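Local coordinates for OBody AM3L15 (PDB 4GN5), which probably binds a partner protein, as an OBody, an engineered binder built on the OB-fold of a nucleic-acid-binding domain, at residues A[57-62]-A[95-100]; A[7-12]-A[48-53]; A[76-81]-A[99-104]. One frame throughout, in Å; residues are numbered along the deposited sequence.

Three contacts lie within a small OB-fold. Contact 2 closes before the others open along the chain: it sets the N-terminal loop 7-12 against strand 50-55, its centre about 16 Å from that of contact 1 and about 12 Å from that of contact 3. Contacts 1 and 3, centres about 10 Å apart, share Ser99 and Glu100, where strand 95-98 turns the corner into 100-103; strand 75-83 pairs with both, so contact 3 lies inside one sheet. Ile96 probably hydrogen-bonds through its backbone to Pro51 and Tyr53, joining strand 95-98 to 50-55. Glu95, Phe97 and Tyr53 touch the other protein chain, consistent with strands 95-98 and 50-55 lying at the surface that meets the partner.

Contact 1 (A[57-62]-A[95-100]); sequences GKTPDH and EIFPSE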
ATOM      1  N   GLY A  57       7.489  -8.488  -6.728  1.00 32.08           N
ATOM      2  CA  GLY A  57       8.275  -9.540  -6.143  1.00 34.22           C
ATOM      3  C   GLY A  57       7.471 -10.808  -5.906  1.00 34.51           C
ATOM      4  O   GLY A  57       8.072 -11.878  -5.830  1.00 40.72           O
ATOM      5  N   LYS A  58       6.147 -10.690  -5.813  1.00 29.80           N
ATOM      6  CA  LYS A  58       5.218 -11.789  -5.555  1.00 33.70           C
ATOM      7  C   LYS A  58       4.196 -12.034  -6.657  1.00 34.78           C
ATOM      8  O   LYS A  58       3.915 -13.147  -6.982  1.00 37.93           O
ATOM      9  CB  LYS A  58       4.412 -11.538  -4.295  1.00 39.51           C
ATOM     10  CG  LYS A  58       5.089 -11.833  -3.058  1.00 44.62           C
ATOM     11  CD  LYS A  58       4.161 -11.720  -1.906  1.00 51.14           C
ATOM     12  CE  LYS A  58       4.912 -11.337  -0.641  1.00 56.36           C
ATOM     13  NZ  LYS A  58       4.005 -11.185   0.524  1.00 54.55           N
ATOM     14  N   THR A  59       3.616 -10.972  -7.182  1.00 32.93           N
ATOM     15  CA  THR A  59       2.487 -11.034  -8.128  1.00 28.58           C
ATOM     16  C   THR A  59       2.970 -10.940  -9.574  1.00 30.49           C
ATOM     17  O   THR A  59       3.783 -10.090  -9.875  1.00 30.56           O
ATOM     18  CB  THR A  59       1.508  -9.849  -7.821  1.00 23.56           C
ATOM     19  OG1 THR A  59       1.000  -9.989  -6.501  1.00 25.83           O
ATOM     20  CG2 THR A  59       0.361  -9.778  -8.809  1.00 26.03           C
ATOM     21  N   PRO A  60       2.430 -11.756 -10.503  1.00 33.71           N
ATOM     22  CA  PRO A  60       2.982 -11.621 -11.847  1.00 40.93           C
ATOM     23  C   PRO A  60       2.781 -10.249 -12.471  1.00 39.65           C
ATOM     24  O   PRO A  60       1.742  -9.599 -12.245  1.00 34.24           O
ATOM     25  CB  PRO A  60       2.240 -12.697 -12.651  1.00 43.89           C
ATOM     26  CG  PRO A  60       1.982 -13.783 -11.648  1.00 51.54           C
ATOM     27  CD  PRO A  60       1.638 -12.988 -10.351  1.00 41.71           C
ATOM     28  N   ASP A  61       3.786  -9.819 -13.239  1.00 39.17           N
ATOM     29  CA  ASP A  61       3.803  -8.503 -13.870  1.00 36.76           C
ATOM     30  C   ASP A  61       2.502  -8.181 -14.635  1.00 41.84           C
ATOM     31  O   ASP A  61       1.977  -7.079 -14.537  1.00 44.45           O
ATOM     32  CB  ASP A  61       4.999  -8.427 -14.834  1.00 48.33           C
ATOM     33  CG  ASP A  61       5.217  -7.012 -15.440  1.00 83.59           C
ATOM     34  OD1 ASP A  61       4.956  -5.981 -14.773  1.00 79.37           O
ATOM     35  OD2 ASP A  61       5.688  -6.932 -16.597  1.00 86.38           O
ATOM     36  N   HIS A  62       2.000  -9.122 -15.424  1.00 41.04           N
ATOM     37  CA  HIS A  62       0.796  -8.837 -16.229  1.00 44.96           C
ATOM     38  C   HIS A  62      -0.409  -8.323 -15.373  1.00 45.54           C
ATOM     39  O   HIS A  62      -1.204  -7.489 -15.839  1.00 46.79           O
ATOM     40  CB  HIS A  62       0.428 -10.021 -17.144  1.00 45.62           C
ATOM     41  CG  HIS A  62      -0.156 -11.203 -16.427  1.00 48.53           C
ATOM     42  ND1 HIS A  62       0.621 -12.207 -15.888  1.00 47.72           N
ATOM     43  CD2 HIS A  62      -1.446 -11.559 -16.195  1.00 51.07           C
ATOM     44  CE1 HIS A  62      -0.163 -13.114 -15.326  1.00 47.03           C
ATOM     45  NE2 HIS A  62      -1.420 -12.740 -15.488  1.00 48.90           N
ATOM     46  N   GLU A  95      -6.074 -11.745   3.226  1.00 16.06           N
ATOM     47  CA  GLU A  95      -5.536 -11.089   2.029  1.00 16.74           C
ATOM     48  C   GLU A  95      -5.731 -12.117   0.921  1.00 20.76           C
ATOM     49  O   GLU A  95      -5.695 -13.323   1.184  1.00 23.91           O
ATOM     50  CB  GLU A  95      -3.999 -10.845   2.177  1.00 17.79           C
ATOM     51  CG  GLU A  95      -3.650 -10.050   3.476  1.00 17.17           C
ATOM     52  CD  GLU A  95      -2.152  -9.744   3.631  1.00 19.34           C
ATOM     53  OE1 GLU A  95      -1.810  -8.816   4.369  1.00 18.58           O
ATOM     54  OE2 GLU A  95      -1.324 -10.466   3.065  1.00 18.17           O
ATOM     55  N   ILE A  96      -5.941 -11.651  -0.310  1.00 23.35           N
ATOM     56  CA  ILE A  96      -6.020 -12.531  -1.477  1.00 23.95           C
ATOM     57  C   ILE A  96      -4.864 -12.115  -2.379  1.00 22.84           C
ATOM     58  O   ILE A  96      -4.741 -10.927  -2.739  1.00 20.95           O
ATOM     59  CB  ILE A  96      -7.399 -12.456  -2.236  1.00 23.65           C
ATOM     60  CG1 ILE A  96      -8.532 -13.069  -1.382  1.00 24.74           C
ATOM     61  CG2 ILE A  96      -7.267 -13.173  -3.592  1.00 24.60           C
ATOM     62  CD1 ILE A  96      -9.975 -12.794  -1.829  1.00 23.43           C
ATOM     63  N   PHE A  97      -4.006 -13.082  -2.695  1.00 24.45           N
ATOM     64  CA  PHE A  97      -2.995 -12.908  -3.719  1.00 26.47           C
ATOM     65  C   PHE A  97      -3.455 -13.476  -5.067  1.00 30.61           C
ATOM     66  O   PHE A  97      -3.584 -14.704  -5.233  1.00 30.12           O
ATOM     67  CB  PHE A  97      -1.603 -13.448  -3.231  1.00 31.34           C
ATOM     68  CG  PHE A  97      -0.983 -12.590  -2.176  1.00 26.98           C
ATOM     69  CD1 PHE A  97      -0.131 -11.528  -2.524  1.00 29.30           C
ATOM     70  CD2 PHE A  97      -1.285 -12.769  -0.835  1.00 28.91           C
ATOM     71  CE1 PHE A  97       0.414 -10.721  -1.594  1.00 26.90           C
ATOM     72  CE2 PHE A  97      -0.728 -11.949   0.136  1.00 30.63           C
ATOM     73  CZ  PHE A  97       0.137 -10.919  -0.226  1.00 29.43           C
ATOM     74  N   PRO A  98      -3.732 -12.574  -6.045  1.00 32.42           N
ATOM     75  CA  PRO A  98      -4.370 -12.991  -7.269  1.00 31.11           C
ATOM     76  C   PRO A  98      -3.440 -13.705  -8.257  1.00 35.61           C
ATOM     77  O   PRO A  98      -2.244 -13.391  -8.360  1.00 33.28           O
ATOM     78  CB  PRO A  98      -4.840 -11.671  -7.883  1.00 29.35           C
ATOM     79  CG  PRO A  98      -3.789 -10.693  -7.476  1.00 30.13           C
ATOM     80  CD  PRO A  98      -3.404 -11.133  -6.059  1.00 29.07           C
ATOM     81  N   SER A  99      -4.037 -14.620  -9.005  1.00 36.66           N
ATOM     82  CA  SER A  99      -3.412 -15.133 -10.202  1.00 39.52           C
ATOM     83  C   SER A  99      -4.163 -14.692 -11.465  1.00 34.75           C
ATOM     84  O   SER A  99      -3.571 -14.635 -12.558  1.00 37.11           O
ATOM     85  CB  SER A  99      -3.336 -16.638 -10.131  1.00 37.53           C
ATOM     86  OG  SER A  99      -4.624 -17.173 -10.202  1.00 33.96           O
ATOM     87  N   GLU A 100      -5.453 -14.396 -11.347  1.00 32.34           N
ATOM     88  CA  GLU A 100      -6.193 -13.859 -12.501  1.00 36.62           C
ATOM     89  C   GLU A 100      -7.065 -12.685 -12.083  1.00 33.20           C
ATOM     90  O   GLU A 100      -7.719 -12.739 -11.041  1.00 30.14           O
ATOM     91  CB  GLU A 100      -7.061 -14.902 -13.167  1.00 33.93           C
ATOM     92  CG  GLU A 100      -6.370 -16.195 -13.490  1.00 37.80           C
ATOM     93  CD  GLU A 100      -7.344 -17.311 -13.858  1.00 38.90           C
ATOM     94  OE1 GLU A 100      -8.542 -17.043 -14.117  1.00 40.43           O
ATOM     95  OE2 GLU A 100      -6.895 -18.479 -13.903  1.00 49.24           O
TER
HETATM   96  O   HOH W   1      -0.203 -12.459  -6.489  0.70 12.46           O
HETATM   97  O   HOH W   2      -3.598 -14.349 -15.063  0.96 42.50           O
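Lys58 CG stands anti to its carbonyl carbon (chi1 -80°), and the extended chain beyond it runs out to the Phe97 ring, whose own CG is likewise anti to the carbonyl carbon (chi1 -71°). Lys58 CD lies 3.9 Å from Phe97 CE1, and Lys58 NZ ends 3.9 Å from Phe97 CZ; the methylenes approach the ring at a slant. The ammonium is held by a salt bridge to Glu55. Thr59 OG1 sits at the ring edge, near its plane, 4.4 Å from Phe97 CD1, and also takes part in a hydrogen bond with Glu55 N.

No direct hydrogen bond crosses the contact, so its polar links run through two waters. One water, 2.7 Å from Thr59 OG1, donates to Pro98 O at 2.9 Å. The other meets His62 NE2 in the ring plane at 2.7 Å and donates to Ser99 O. Apolar contact between Thr59 CG2 and Pro98 CG, 4.5 Å apart, is loose. The loop leading into helix 61-67 lies beside strand 95-98; Phe97 and Pro98 of that strand also touch strand 50-55, and Leu63 of the helix touches Pro98.

Contact 2 (A[7-12]-A[48-53]); sequences HWTAEI and AAVPVY
Thr9 opens a 3-10 turn (9-11) that lies against the start of strand 50-53 at CA spacings of 6.0 Å from Thr9 to Val50 and 5.5 Å from Ala10 to Ala48, with no hydrogen bond between the segments. In this OB-fold the strand pairs with 36-42 on one side and, through Pro51 and Tyr53, with Ile96 of strand 95-98 on the other, and the N-terminal loop covers its beginning. Val50 supplies both halves of the apolar contact. Its CG1, held between backbone N and carbonyl carbon (chi1 64°), meets Thr9 CG2 at 3.9 Å, while its CG2 reaches Ile12 CG2 at 4.0 Å, the Ile12 and Val50 side chains crossing at about a right angle. Ile96 and Val94 also pack on Val50, and Val21 and Val23 of strand 20-24 on Ile12, which makes this part of the buried interior.

The turn is closed by Glu11 N to Trp8 O and braced by Glu11 OE1, which accepts from Trp8 N at 3.0 Å. Thr9 OG1 is hydrogen-bonded to Asp43 OD1 and rests 3.6 Å from Ala48 CB.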
ATOM      1  N   HIS A   7     -16.854 -18.155  -3.936  1.00 31.48           N
ATOM      2  CA  HIS A   7     -17.164 -17.641  -2.611  1.00 26.28           C
ATOM      3  C   HIS A   7     -17.684 -16.227  -2.648  1.00 27.14           C
ATOM      4  O   HIS A   7     -17.286 -15.457  -3.468  1.00 23.83           O
ATOM      5  CB  HIS A   7     -15.920 -17.597  -1.747  1.00 22.39           C
ATOM      6  CG  HIS A   7     -15.359 -18.933  -1.422  1.00 31.94           C
ATOM      7  ND1 HIS A   7     -14.621 -19.661  -2.317  1.00 31.93           N
ATOM      8  CD2 HIS A   7     -15.428 -19.670  -0.297  1.00 24.39           C
ATOM      9  CE1 HIS A   7     -14.259 -20.792  -1.754  1.00 37.29           C
ATOM     10  NE2 HIS A   7     -14.733 -20.820  -0.528  1.00 32.45           N
ATOM     11  N   TRP A   8     -18.549 -15.914  -1.706  1.00 26.47           N
ATOM     12  CA  TRP A   8     -18.968 -14.559  -1.432  1.00 24.76           C
ATOM     13  C   TRP A   8     -17.838 -13.892  -0.654  1.00 30.53           C
ATOM     14  O   TRP A   8     -17.157 -14.547   0.107  1.00 28.97           O
ATOM     15  CB  TRP A   8     -20.238 -14.551  -0.592  1.00 20.62           C
ATOM     16  CG  TRP A   8     -21.471 -14.996  -1.321  1.00 27.17           C
ATOM     17  CD1 TRP A   8     -21.963 -16.248  -1.384  1.00 25.55           C
ATOM     18  CD2 TRP A   8     -22.358 -14.180  -2.076  1.00 28.66           C
ATOM     19  NE1 TRP A   8     -23.104 -16.274  -2.129  1.00 23.85           N
ATOM     20  CE2 TRP A   8     -23.366 -15.014  -2.573  1.00 27.95           C
ATOM     21  CE3 TRP A   8     -22.399 -12.824  -2.382  1.00 30.91           C
ATOM     22  CZ2 TRP A   8     -24.393 -14.540  -3.352  1.00 31.10           C
ATOM     23  CZ3 TRP A   8     -23.424 -12.356  -3.149  1.00 34.11           C
ATOM     24  CH2 TRP A   8     -24.407 -13.212  -3.630  1.00 31.94           C
ATOM     25  N   THR A   9     -17.650 -12.598  -0.847  1.00 20.55           N
ATOM     26  CA  THR A   9     -16.562 -11.901  -0.184  1.00 16.92           C
ATOM     27  C   THR A   9     -16.623 -12.073   1.332  1.00 24.04           C
ATOM     28  O   THR A   9     -15.616 -12.237   1.951  1.00 23.12           O
ATOM     29  CB  THR A   9     -16.493 -10.422  -0.583  1.00 20.06           C
ATOM     30  OG1 THR A   9     -17.641  -9.749  -0.108  1.00 20.29           O
ATOM     31  CG2 THR A   9     -16.416 -10.278  -2.055  1.00 25.57           C
ATOM     32  N   ALA A  10     -17.809 -12.051   1.909  1.00 21.59           N
ATOM     33  CA  ALA A  10     -17.976 -12.303   3.362  1.00 23.71           C
ATOM     34  C   ALA A  10     -17.546 -13.757   3.778  1.00 27.70           C
ATOM     35  O   ALA A  10     -17.347 -14.017   4.953  1.00 28.29           O
ATOM     36  CB  ALA A  10     -19.428 -12.041   3.831  1.00 25.58           C
ATOM     37  N   GLU A  11     -17.476 -14.691   2.816  1.00 24.56           N
ATOM     38  CA  GLU A  11     -16.986 -16.061   3.093  1.00 28.53           C
ATOM     39  C   GLU A  11     -15.460 -16.171   3.027  1.00 26.57           C
ATOM     40  O   GLU A  11     -14.942 -17.237   3.286  1.00 28.10           O
ATOM     41  CB  GLU A  11     -17.620 -17.111   2.153  1.00 28.96           C
ATOM     42  CG  GLU A  11     -19.144 -17.276   2.430  1.00 23.99           C
ATOM     43  CD  GLU A  11     -19.846 -18.124   1.412  1.00 38.06           C
ATOM     44  OE1 GLU A  11     -19.514 -18.073   0.184  1.00 31.19           O
ATOM     45  OE2 GLU A  11     -20.747 -18.863   1.870  1.00 43.86           O
ATOM     46  N   ILE A  12     -14.754 -15.103   2.674  1.00 24.82           N
ATOM     47  CA  ILE A  12     -13.308 -15.134   2.704  1.00 24.33           C
ATOM     48  C   ILE A  12     -12.849 -14.947   4.159  1.00 26.81           C
ATOM     49  O   ILE A  12     -12.828 -13.839   4.662  1.00 26.65           O
ATOM     50  CB  ILE A  12     -12.656 -14.125   1.730  1.00 22.09           C
ATOM     51  CG1 ILE A  12     -13.217 -14.306   0.300  1.00 26.77           C
ATOM     52  CG2 ILE A  12     -11.076 -14.341   1.714  1.00 20.26           C
ATOM     53  CD1 ILE A  12     -13.039 -15.783  -0.279  1.00 26.46           C
ATOM     54  N   ALA A  48     -18.718  -6.781   3.083  1.00 22.07           N
ATOM     55  CA  ALA A  48     -17.227  -6.871   3.117  1.00 24.05           C
ATOM     56  C   ALA A  48     -16.615  -6.235   1.891  1.00 26.54           C
ATOM     57  O   ALA A  48     -17.253  -6.195   0.864  1.00 21.82           O
ATOM     58  CB  ALA A  48     -16.798  -8.324   3.138  1.00 21.17           C
ATOM     59  N   ALA A  49     -15.356  -5.807   2.020  1.00 17.61           N
ATOM     60  CA  ALA A  49     -14.555  -5.297   0.919  1.00 17.83           C
ATOM     61  C   ALA A  49     -13.243  -6.034   1.078  1.00 24.03           C
ATOM     62  O   ALA A  49     -12.361  -5.538   1.755  1.00 17.53           O
ATOM     63  CB  ALA A  49     -14.350  -3.771   1.099  1.00 20.51           C
ATOM     64  N   VAL A  50     -13.121  -7.219   0.465  1.00 21.26           N
ATOM     65  CA  VAL A  50     -11.982  -8.113   0.712  1.00 13.91           C
ATOM     66  C   VAL A  50     -10.767  -7.610  -0.071  1.00 16.48           C
ATOM     67  O   VAL A  50     -10.872  -7.304  -1.274  1.00 20.01           O
ATOM     68  CB  VAL A  50     -12.349  -9.545   0.367  1.00 18.01           C
ATOM     69  CG1 VAL A  50     -12.638  -9.699  -1.120  1.00 20.86           C
ATOM     70  CG2 VAL A  50     -11.256 -10.483   0.814  1.00 21.55           C
ATOM     71  N   PRO A  51      -9.596  -7.534   0.586  1.00 15.29           N
ATOM     72  CA  PRO A  51      -8.494  -6.887  -0.126  1.00 13.32           C
ATOM     73  C   PRO A  51      -7.652  -7.860  -0.923  1.00 19.23           C
ATOM     74  O   PRO A  51      -7.255  -8.925  -0.411  1.00 19.12           O
ATOM     75  CB  PRO A  51      -7.686  -6.252   0.993  1.00 12.28           C
ATOM     76  CG  PRO A  51      -7.864  -7.269   2.219  1.00 15.02           C
ATOM     77  CD  PRO A  51      -9.354  -7.665   2.040  1.00 14.60           C
ATOM     78  N   VAL A  52      -7.393  -7.500  -2.169  1.00 17.29           N
ATOM     79  CA  VAL A  52      -6.653  -8.340  -3.091  1.00 17.41           C
ATOM     80  C   VAL A  52      -5.323  -7.597  -3.222  1.00 18.68           C
ATOM     81  O   VAL A  52      -5.296  -6.474  -3.762  1.00 17.58           O
ATOM     82  CB  VAL A  52      -7.365  -8.372  -4.455  1.00 24.47           C
ATOM     83  CG1 VAL A  52      -6.531  -9.050  -5.569  1.00 24.98           C
ATOM     84  CG2 VAL A  52      -8.759  -9.005  -4.366  1.00 24.68           C
ATOM     85  N   TYR A  53      -4.245  -8.196  -2.711  1.00 13.72           N
ATOM     86  CA  TYR A  53      -2.910  -7.579  -2.750  1.00 17.98           C
ATOM     87  C   TYR A  53      -2.074  -7.975  -3.964  1.00 20.56           C
ATOM     88  O   TYR A  53      -1.853  -9.146  -4.188  1.00 22.36           O
ATOM     89  CB  TYR A  53      -2.094  -7.966  -1.500  1.00 17.52           C
ATOM     90  CG  TYR A  53      -2.463  -7.181  -0.239  1.00 19.43           C
ATOM     91  CD1 TYR A  53      -3.676  -7.406   0.433  1.00 17.65           C
ATOM     92  CD2 TYR A  53      -1.541  -6.260   0.321  1.00 24.12           C
ATOM     93  CE1 TYR A  53      -3.988  -6.670   1.636  1.00 11.99           C
ATOM     94  CE2 TYR A  53      -1.854  -5.552   1.523  1.00 20.08           C
ATOM     95  CZ  TYR A  53      -3.065  -5.784   2.152  1.00 15.27           C
ATOM     96  OH  TYR A  53      -3.342  -5.069   3.294  1.00 18.35           O
TER

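Contact 3 (A[76-81]-A[99-104]); sequences VVIKGI and SEIWIL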
ATOM      1  N   VAL A  76     -15.750  -7.189 -11.618  1.00 28.37           N
ATOM      2  CA  VAL A  76     -14.576  -8.033 -11.776  1.00 28.80           C
ATOM      3  C   VAL A  76     -14.802  -9.455 -11.275  1.00 32.29           C
ATOM      4  O   VAL A  76     -15.734  -9.714 -10.511  1.00 27.74           O
ATOM      5  CB  VAL A  76     -13.320  -7.460 -11.058  1.00 26.96           C
ATOM      6  CG1 VAL A  76     -13.026  -6.082 -11.560  1.00 31.05           C
ATOM      7  CG2 VAL A  76     -13.496  -7.471  -9.476  1.00 26.81           C
ATOM      8  N   VAL A  77     -13.944 -10.376 -11.753  1.00 34.91           N
ATOM      9  CA  VAL A  77     -13.837 -11.741 -11.265  1.00 27.40           C
ATOM     10  C   VAL A  77     -12.342 -11.908 -11.036  1.00 29.22           C
ATOM     11  O   VAL A  77     -11.516 -11.622 -11.943  1.00 29.07           O
ATOM     12  CB  VAL A  77     -14.356 -12.739 -12.288  1.00 30.08           C
ATOM     13  CG1 VAL A  77     -14.032 -14.172 -11.876  1.00 27.99           C
ATOM     14  CG2 VAL A  77     -15.878 -12.583 -12.452  1.00 27.27           C
ATOM     15  N   ILE A  78     -11.989 -12.333  -9.825  1.00 25.61           N
ATOM     16  CA  ILE A  78     -10.558 -12.421  -9.428  1.00 25.35           C
ATOM     17  C   ILE A  78     -10.319 -13.755  -8.800  1.00 26.34           C
ATOM     18  O   ILE A  78     -11.011 -14.158  -7.849  1.00 23.59           O
ATOM     19  CB  ILE A  78     -10.130 -11.342  -8.430  1.00 23.51           C
ATOM     20  CG1 ILE A  78     -10.195  -9.957  -9.108  1.00 23.47           C
ATOM     21  CG2 ILE A  78      -8.654 -11.631  -7.913  1.00 24.59           C
ATOM     22  CD1 ILE A  78      -9.714  -8.759  -8.180  1.00 23.67           C
ATOM     23  N   LYS A  79      -9.354 -14.460  -9.354  1.00 26.08           N
ATOM     24  CA  LYS A  79      -8.956 -15.753  -8.818  1.00 30.70           C
ATOM     25  C   LYS A  79      -7.668 -15.581  -8.036  1.00 28.05           C
ATOM     26  O   LYS A  79      -6.768 -14.934  -8.509  1.00 29.88           O
ATOM     27  CB  LYS A  79      -8.764 -16.783  -9.944  1.00 25.33           C
ATOM     28  CG  LYS A  79      -8.491 -18.175  -9.463  1.00 33.16           C
ATOM     29  CD  LYS A  79      -7.996 -19.031 -10.580  1.00 39.28           C
ATOM     30  CE  LYS A  79      -9.084 -19.510 -11.480  1.00 40.80           C
ATOM     31  NZ  LYS A  79      -8.579 -20.308 -12.625  1.00 46.51           N
ATOM     32  N   GLY A  80      -7.609 -16.174  -6.858  1.00 20.79           N
ATOM     33  CA  GLY A  80      -6.429 -15.931  -6.019  1.00 25.46           C
ATOM     34  C   GLY A  80      -6.311 -16.889  -4.864  1.00 27.14           C
ATOM     35  O   GLY A  80      -7.203 -17.712  -4.658  1.00 27.32           O
ATOM     36  N   ILE A  81      -5.199 -16.814  -4.141  1.00 25.01           N
ATOM     37  CA  ILE A  81      -4.966 -17.642  -2.958  1.00 26.43           C
ATOM     38  C   ILE A  81      -5.159 -16.879  -1.653  1.00 28.57           C
ATOM     39  O   ILE A  81      -4.661 -15.808  -1.510  1.00 26.82           O
ATOM     40  CB  ILE A  81      -3.518 -18.211  -2.931  1.00 35.94           C
ATOM     41  CG1 ILE A  81      -3.170 -19.029  -4.179  1.00 37.47           C
ATOM     42  CG2 ILE A  81      -3.293 -18.945  -1.670  1.00 28.11           C
ATOM     43  CD1 ILE A  81      -4.004 -20.137  -4.405  1.00 34.26           C
ATOM     44  N   SER A  99      -4.037 -14.620  -9.005  1.00 36.66           N
ATOM     45  CA  SER A  99      -3.412 -15.133 -10.202  1.00 39.52           C
ATOM     46  C   SER A  99      -4.163 -14.692 -11.465  1.00 34.75           C
ATOM     47  O   SER A  99      -3.571 -14.635 -12.558  1.00 37.11           O
ATOM     48  CB  SER A  99      -3.336 -16.638 -10.131  1.00 37.53           C
ATOM     49  OG  SER A  99      -4.624 -17.173 -10.202  1.00 33.96           O
ATOM     50  N   GLU A 100      -5.453 -14.396 -11.347  1.00 32.34           N
ATOM     51  CA  GLU A 100      -6.193 -13.859 -12.501  1.00 36.62           C
ATOM     52  C   GLU A 100      -7.065 -12.685 -12.083  1.00 33.20           C
ATOM     53  O   GLU A 100      -7.719 -12.739 -11.041  1.00 30.14           O
ATOM     54  CB  GLU A 100      -7.061 -14.902 -13.167  1.00 33.93           C
ATOM     55  CG  GLU A 100      -6.370 -16.195 -13.490  1.00 37.80           C
ATOM     56  CD  GLU A 100      -7.344 -17.311 -13.858  1.00 38.90           C
ATOM     57  OE1 GLU A 100      -8.542 -17.043 -14.117  1.00 40.43           O
ATOM     58  OE2 GLU A 100      -6.895 -18.479 -13.903  1.00 49.24           O
ATOM     59  N   ILE A 101      -7.026 -11.603 -12.852  1.00 31.70           N
ATOM     60  CA  ILE A 101      -8.015 -10.547 -12.658  1.00 29.92           C
ATOM     61  C   ILE A 101      -8.739 -10.313 -13.967  1.00 34.47           C
ATOM     62  O   ILE A 101      -8.112  -9.907 -14.941  1.00 33.14           O
ATOM     63  CB  ILE A 101      -7.367  -9.234 -12.180  1.00 37.76           C
ATOM     64  CG1 ILE A 101      -6.625  -9.448 -10.850  1.00 38.50           C
ATOM     65  CG2 ILE A 101      -8.441  -8.098 -12.134  1.00 31.20           C
ATOM     66  CD1 ILE A 101      -5.779  -8.203 -10.341  1.00 30.62           C
ATOM     67  N   TRP A 102     -10.042 -10.524 -13.979  1.00 35.84           N
ATOM     68  CA  TRP A 102     -10.849 -10.319 -15.164  1.00 35.91           C
ATOM     69  C   TRP A 102     -11.784  -9.116 -15.037  1.00 34.22           C
ATOM     70  O   TRP A 102     -12.447  -8.983 -14.048  1.00 33.64           O
ATOM     71  CB  TRP A 102     -11.677 -11.566 -15.420  1.00 42.37           C
ATOM     72  CG  TRP A 102     -10.961 -12.873 -15.554  1.00 45.24           C
ATOM     73  CD1 TRP A 102     -10.596 -13.721 -14.567  1.00 41.92           C
ATOM     74  CD2 TRP A 102     -10.602 -13.513 -16.778  1.00 56.77           C
ATOM     75  NE1 TRP A 102     -10.005 -14.830 -15.089  1.00 43.60           N
ATOM     76  CE2 TRP A 102     -10.002 -14.727 -16.449  1.00 54.52           C
ATOM     77  CE3 TRP A 102     -10.731 -13.167 -18.122  1.00 62.94           C
ATOM     78  CZ2 TRP A 102      -9.540 -15.593 -17.407  1.00 65.48           C
ATOM     79  CZ3 TRP A 102     -10.278 -14.017 -19.061  1.00 65.00           C
ATOM     80  CH2 TRP A 102      -9.682 -15.221 -18.707  1.00 67.69           C
ATOM     81  N   ILE A 103     -11.838  -8.249 -16.021  1.00 34.26           N
ATOM     82  CA  ILE A 103     -12.787  -7.172 -15.975  1.00 35.13           C
ATOM     83  C   ILE A 103     -14.011  -7.447 -16.849  1.00 41.74           C
ATOM     84  O   ILE A 103     -13.928  -7.426 -18.069  1.00 44.76           O
ATOM     85  CB  ILE A 103     -12.135  -5.875 -16.357  1.00 35.88           C
ATOM     86  CG1 ILE A 103     -10.951  -5.630 -15.433  1.00 35.41           C
ATOM     87  CG2 ILE A 103     -13.107  -4.767 -16.261  1.00 36.82           C
ATOM     88  CD1 ILE A 103      -9.880  -4.867 -15.996  1.00 38.65           C
ATOM     89  N   LEU A 104     -15.137  -7.685 -16.206  1.00 36.32           N
ATOM     90  CA  LEU A 104     -16.378  -7.998 -16.902  1.00 39.03           C
ATOM     91  C   LEU A 104     -17.024  -6.773 -17.542  1.00 44.92           C
ATOM     92  O   LEU A 104     -17.363  -6.823 -18.704  1.00 42.70           O
ATOM     93  CB  LEU A 104     -17.375  -8.698 -16.015  1.00 36.36           C
ATOM     94  CG  LEU A 104     -17.000  -9.981 -15.306  1.00 42.88           C
ATOM     95  CD1 LEU A 104     -18.140 -10.849 -15.278  1.00 36.73           C
ATOM     96  CD2 LEU A 104     -15.859 -10.658 -15.959  1.00 50.85           C
TER
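Lys79 lies alongside Glu100, both pointing the same way from a hydrogen-bonded antiparallel pair. Its CB is 4.1 Å from Glu100 CB, and its CG is 4.1 Å from Ser99 OG. CD lies 3.5 Å from Glu100 OE2; the bend at chi3 (-79°) then turns CE in to 3.4 Å from the same oxygen, and NZ closes a salt bridge to it at 2.8 Å from above the carboxylate plane, 42° out of it. The other oxygen, Glu100 OE1, accepts from Trp102 NE1 at 2.8 Å on its anti side, nearly in the indole plane, so the two bonds fix the carboxylate's rotation. With an alanine in place of Glu100, the Lys79 ammonium would probably lose its counter-charge and Trp102 NE1 its acceptor, and the indole would be freer to turn.

In the backbone of the same pair Lys79 O accepts from Ser99 N at 2.8 Å and from Glu100 N at 3.2 Å, a classic beta bulge. On the opposite face Ile78 and Ile101 lie side by side. Strand 75-83 is central to its sheet, bonded on its other side to strand 20-24, with Pro3 against the Lys79 and Trp102 face and Val66 of helix 61-67 against Ile101 and Ile103.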